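Local coordinates for lipoate-protein ligase 1 (Plasmodium falciparum, PDB 5T8U) that belongs to the lipoate-protein ligase family, pairing a lipoyl ligase A/B-type catalytic domain with a C-terminal accessory domain, and holds lipoic acid in this model, at residues S119-F132 with N215-Y228. Sequence-based numbering, arbitrary orientation.
Sequences SNFLIILNTLKNHF and NLCIALIKEFTKFY
Two helices lying on one face of the large mixed sheet of the catalytic domain, 119-132 and 215-227, pack here by knobs into holes, their axes 8.6 Å apart and their directions 123° from parallel. Ile123 is the knob toward the Phe227 end, set among Leu220, Glu223, Phe224 and Phe227. Its branched side chain divides the work: CG2, anti to the backbone N, presses on the backbone of Phe224, while Ile123 CG1 lies over one face of the Phe227 ring in a CH-pi contact, 3.9 Å from the ring centroid. Leu122 CD2 meets the edge of that ring.

Where the helices come closest, the small Thr127 suits the tight spacing. Thr127 CG2 touches Ala219 CB at 3.7 Å, and Thr127 OG1 donates a hydrogen bond of 2.9 Å to Ile123 O of its own helix, which keeps the hydroxyl satisfied against Leu220 CD1. Glu223 is the reciprocal knob, among Asn126, Thr127, Asn130 and His131. A bend at chi2 (-65°) carries its carboxylate toward Asn130, whose ND2 gives Glu223 OE1 a nearly straight hydrogen bond of 2.6 Å (167°), arriving from above the carboxylate plane. His131 brings CE1, in the plane of its ring, to 3.1 Å from Glu223 OE1, and Lys226 NZ adds a long salt bridge that would help balance the charge.

Ala219, with only a methyl group, lets the rings of His131 and Phe132 come close; Phe132 CE2 lies 3.7 Å from Ala219 CB. Beneath, Ile124 rests on Phe108 and Leu220 on Leu58, both strand residues, completing the helix-on-sheet layering of an alpha/beta ligase domain.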
# COMPACT_ATOMS: atom_id res chain seq x y z
N SER A 119 7.10 -9.37 11.09
CA SER A 119 6.15 -10.10 11.92
C SER A 119 4.85 -10.36 11.17
O SER A 119 4.31 -11.47 11.22
CB SER A 119 5.88 -9.34 13.22
OG SER A 119 6.95 -9.50 14.13
N ASN A 120 4.32 -9.35 10.47
CA ASN A 120 3.11 -9.55 9.68
C ASN A 120 3.29 -10.68 8.68
O ASN A 120 2.47 -11.61 8.61
CB ASN A 120 2.74 -8.25 8.96
CG ASN A 120 2.54 -7.08 9.92
OD1 ASN A 120 2.40 -7.27 11.13
ND2 ASN A 120 2.52 -5.87 9.38
N PHE A 121 4.38 -10.63 7.91
CA PHE A 121 4.66 -11.71 6.97
C PHE A 121 4.78 -13.06 7.68
O PHE A 121 4.47 -14.09 7.09
CB PHE A 121 5.94 -11.41 6.19
CG PHE A 121 5.75 -10.46 5.04
CD1 PHE A 121 4.90 -10.78 3.99
CD2 PHE A 121 6.43 -9.25 5.00
CE1 PHE A 121 4.72 -9.92 2.93
CE2 PHE A 121 6.25 -8.38 3.94
CZ PHE A 121 5.40 -8.71 2.90
N LEU A 122 5.23 -13.06 8.93
CA LEU A 122 5.31 -14.32 9.67
C LEU A 122 3.92 -14.82 10.05
O LEU A 122 3.67 -16.03 10.05
CB LEU A 122 6.17 -14.15 10.92
CG LEU A 122 6.31 -15.40 11.80
CD1 LEU A 122 6.90 -16.57 11.01
CD2 LEU A 122 7.15 -15.11 13.03
N ILE A 123 3.01 -13.91 10.39
CA ILE A 123 1.62 -14.31 10.64
C ILE A 123 1.03 -14.94 9.38
O ILE A 123 0.38 -15.99 9.45
CB ILE A 123 0.79 -13.10 11.11
CG1 ILE A 123 1.30 -12.61 12.47
CG2 ILE A 123 -0.69 -13.46 11.20
CD1 ILE A 123 0.69 -11.30 12.92
N ILE A 124 1.26 -14.32 8.23
CA ILE A 124 0.71 -14.86 6.99
C ILE A 124 1.31 -16.22 6.68
O ILE A 124 0.60 -17.19 6.40
CB ILE A 124 0.92 -13.86 5.83
CG1 ILE A 124 0.25 -12.52 6.18
CG2 ILE A 124 0.34 -14.41 4.53
CD1 ILE A 124 0.49 -11.42 5.17
N LEU A 125 2.64 -16.32 6.73
CA LEU A 125 3.30 -17.59 6.44
C LEU A 125 2.83 -18.69 7.39
O LEU A 125 2.57 -19.82 6.96
CB LEU A 125 4.82 -17.42 6.52
CG LEU A 125 5.45 -16.49 5.48
CD1 LEU A 125 6.90 -16.20 5.83
CD2 LEU A 125 5.35 -17.09 4.09
N ASN A 126 2.72 -18.37 8.68
CA ASN A 126 2.19 -19.34 9.63
C ASN A 126 0.77 -19.76 9.26
O ASN A 126 0.40 -20.93 9.40
CB ASN A 126 2.22 -18.76 11.05
CG ASN A 126 3.63 -18.65 11.60
OD1 ASN A 126 4.54 -19.34 11.15
ND2 ASN A 126 3.81 -17.79 12.60
N THR A 127 -0.04 -18.81 8.79
CA THR A 127 -1.37 -19.15 8.30
C THR A 127 -1.29 -20.20 7.20
O THR A 127 -1.82 -21.31 7.34
CB THR A 127 -2.08 -17.89 7.78
OG1 THR A 127 -2.29 -16.98 8.86
CG2 THR A 127 -3.43 -18.23 7.14
N LEU A 128 -0.60 -19.88 6.10
CA LEU A 128 -0.55 -20.79 4.96
C LEU A 128 -0.01 -22.16 5.38
O LEU A 128 -0.59 -23.19 5.03
CB LEU A 128 0.32 -20.19 3.85
CG LEU A 128 -0.33 -19.11 2.98
CD1 LEU A 128 -0.51 -17.81 3.76
CD2 LEU A 128 0.50 -18.86 1.73
N LYS A 129 1.08 -22.17 6.14
CA LYS A 129 1.71 -23.44 6.52
C LYS A 129 0.79 -24.26 7.42
O LYS A 129 0.43 -25.40 7.09
CB LYS A 129 3.03 -23.16 7.23
CG LYS A 129 3.91 -24.39 7.44
CD LYS A 129 4.89 -24.17 8.58
CE LYS A 129 6.19 -24.94 8.37
NZ LYS A 129 7.14 -24.75 9.50
N ASN A 130 0.39 -23.70 8.56
CA ASN A 130 -0.35 -24.47 9.55
C ASN A 130 -1.71 -24.91 9.01
O ASN A 130 -2.11 -26.06 9.22
CB ASN A 130 -0.53 -23.65 10.83
CG ASN A 130 0.78 -23.38 11.53
OD1 ASN A 130 1.77 -24.08 11.32
ND2 ASN A 130 0.79 -22.37 12.39
N HIS A 131 -2.42 -24.02 8.32
CA HIS A 131 -3.81 -24.28 7.97
C HIS A 131 -4.00 -24.78 6.55
O HIS A 131 -5.12 -25.18 6.20
CB HIS A 131 -4.64 -23.02 8.19
CG HIS A 131 -4.61 -22.51 9.60
ND1 HIS A 131 -3.45 -22.13 10.23
CD2 HIS A 131 -5.60 -22.34 10.51
CE1 HIS A 131 -3.72 -21.74 11.46
NE2 HIS A 131 -5.02 -21.86 11.66
N PHE A 132 -2.96 -24.75 5.71
CA PHE A 132 -3.10 -25.22 4.34
C PHE A 132 -1.87 -25.96 3.84
O PHE A 132 -1.82 -26.32 2.65
CB PHE A 132 -3.42 -24.03 3.42
CG PHE A 132 -4.53 -23.15 3.93
CD1 PHE A 132 -5.85 -23.53 3.77
CD2 PHE A 132 -4.25 -21.97 4.59
CE1 PHE A 132 -6.88 -22.72 4.25
CE2 PHE A 132 -5.26 -21.17 5.07
CZ PHE A 132 -6.58 -21.54 4.90
N ASN A 215 -12.18 -19.11 4.16
CA ASN A 215 -11.24 -20.03 4.80
C ASN A 215 -9.93 -19.32 5.13
O ASN A 215 -9.51 -19.25 6.29
CB ASN A 215 -11.00 -21.23 3.89
CG ASN A 215 -10.44 -22.43 4.63
OD1 ASN A 215 -9.84 -22.30 5.69
ND2 ASN A 215 -10.63 -23.62 4.05
N LEU A 216 -9.28 -18.76 4.10
CA LEU A 216 -8.02 -18.06 4.30
C LEU A 216 -8.16 -16.96 5.34
O LEU A 216 -7.30 -16.80 6.21
CB LEU A 216 -7.53 -17.49 2.97
CG LEU A 216 -6.17 -16.78 2.92
CD1 LEU A 216 -6.28 -15.31 3.32
CD2 LEU A 216 -5.11 -17.50 3.76
N CYS A 217 -9.24 -16.18 5.26
CA CYS A 217 -9.44 -15.09 6.21
C CYS A 217 -9.52 -15.61 7.64
O CYS A 217 -8.84 -15.10 8.53
CB CYS A 217 -10.71 -14.31 5.85
SG CYS A 217 -10.52 -13.18 4.44
N ILE A 218 -10.34 -16.64 7.87
CA ILE A 218 -10.50 -17.18 9.21
C ILE A 218 -9.16 -17.68 9.74
O ILE A 218 -8.74 -17.33 10.86
CB ILE A 218 -11.56 -18.30 9.22
CG1 ILE A 218 -12.94 -17.71 8.95
CG2 ILE A 218 -11.56 -19.06 10.55
CD1 ILE A 218 -14.03 -18.73 8.70
N ALA A 219 -8.45 -18.48 8.95
CA ALA A 219 -7.14 -18.96 9.37
C ALA A 219 -6.21 -17.79 9.71
O ALA A 219 -5.48 -17.84 10.71
CB ALA A 219 -6.52 -19.83 8.28
N LEU A 220 -6.26 -16.74 8.90
CA LEU A 220 -5.37 -15.60 9.11
C LEU A 220 -5.69 -14.88 10.41
O LEU A 220 -4.78 -14.47 11.14
CB LEU A 220 -5.49 -14.64 7.92
CG LEU A 220 -4.48 -13.49 7.83
CD1 LEU A 220 -3.05 -14.01 7.85
CD2 LEU A 220 -4.74 -12.70 6.56
N ILE A 221 -6.98 -14.70 10.72
CA ILE A 221 -7.36 -14.10 12.00
C ILE A 221 -6.88 -14.98 13.15
O ILE A 221 -6.38 -14.49 14.17
CB ILE A 221 -8.88 -13.88 12.05
CG1 ILE A 221 -9.32 -12.94 10.92
CG2 ILE A 221 -9.29 -13.30 13.40
CD1 ILE A 221 -10.83 -12.81 10.76
N LYS A 222 -7.04 -16.30 13.00
CA LYS A 222 -6.56 -17.23 14.02
C LYS A 222 -5.08 -17.01 14.31
O LYS A 222 -4.68 -16.76 15.45
CB LYS A 222 -6.82 -18.67 13.58
CG LYS A 222 -8.24 -19.16 13.85
CD LYS A 222 -8.47 -20.55 13.27
CE LYS A 222 -9.78 -21.15 13.77
NZ LYS A 222 -9.97 -22.55 13.28
N GLU A 223 -4.24 -17.11 13.28
CA GLU A 223 -2.80 -16.94 13.48
C GLU A 223 -2.43 -15.53 13.91
O GLU A 223 -1.36 -15.33 14.50
CB GLU A 223 -2.04 -17.32 12.21
CG GLU A 223 -1.96 -18.82 11.97
CD GLU A 223 -1.16 -19.54 13.03
OE1 GLU A 223 -1.19 -20.79 13.06
OE2 GLU A 223 -0.50 -18.86 13.85
N PHE A 224 -3.28 -14.54 13.63
CA PHE A 224 -3.05 -13.18 14.10
C PHE A 224 -3.23 -13.09 15.61
O PHE A 224 -2.28 -12.77 16.35
CB PHE A 224 -4.00 -12.23 13.36
CG PHE A 224 -3.95 -10.80 13.83
CD1 PHE A 224 -2.98 -9.93 13.34
CD2 PHE A 224 -4.88 -10.32 14.73
CE1 PHE A 224 -2.95 -8.62 13.76
CE2 PHE A 224 -4.85 -9.01 15.15
CZ PHE A 224 -3.88 -8.15 14.66
N THR A 225 -4.44 -13.37 16.08
CA THR A 225 -4.71 -13.38 17.52
C THR A 225 -3.70 -14.25 18.26
O THR A 225 -3.14 -13.86 19.28
CB THR A 225 -6.14 -13.86 17.78
OG1 THR A 225 -7.05 -13.11 16.96
CG2 THR A 225 -6.51 -13.68 19.24
N LYS A 226 -3.47 -15.46 17.74
CA LYS A 226 -2.52 -16.37 18.37
C LYS A 226 -1.12 -15.77 18.39
O LYS A 226 -0.39 -15.90 19.39
CB LYS A 226 -2.52 -17.71 17.65
CG LYS A 226 -1.39 -18.65 18.05
CD LYS A 226 -1.64 -20.05 17.53
CE LYS A 226 -0.36 -20.71 17.05
NZ LYS A 226 -0.62 -22.02 16.40
N PHE A 227 -0.71 -15.12 17.30
CA PHE A 227 0.60 -14.49 17.27
C PHE A 227 0.73 -13.46 18.38
O PHE A 227 1.78 -13.38 19.04
CB PHE A 227 0.86 -13.84 15.91
CG PHE A 227 2.18 -13.11 15.84
CD1 PHE A 227 2.26 -11.77 16.18
CD2 PHE A 227 3.33 -13.76 15.43
CE1 PHE A 227 3.46 -11.09 16.12
CE2 PHE A 227 4.54 -13.09 15.37
CZ PHE A 227 4.60 -11.75 15.71
N TYR A 228 -0.31 -12.66 18.60
CA TYR A 228 -0.26 -11.65 19.65
C TYR A 228 -0.77 -12.14 20.99
O TYR A 228 -1.00 -11.33 21.90
CB TYR A 228 -1.04 -10.40 19.21
CG TYR A 228 -0.37 -9.66 18.08
CD1 TYR A 228 0.90 -9.10 18.24
CD2 TYR A 228 -0.99 -9.52 16.85
CE1 TYR A 228 1.51 -8.42 17.21
CE2 TYR A 228 -0.38 -8.84 15.82
CZ TYR A 228 0.87 -8.29 16.00
OH TYR A 228 1.47 -7.62 14.96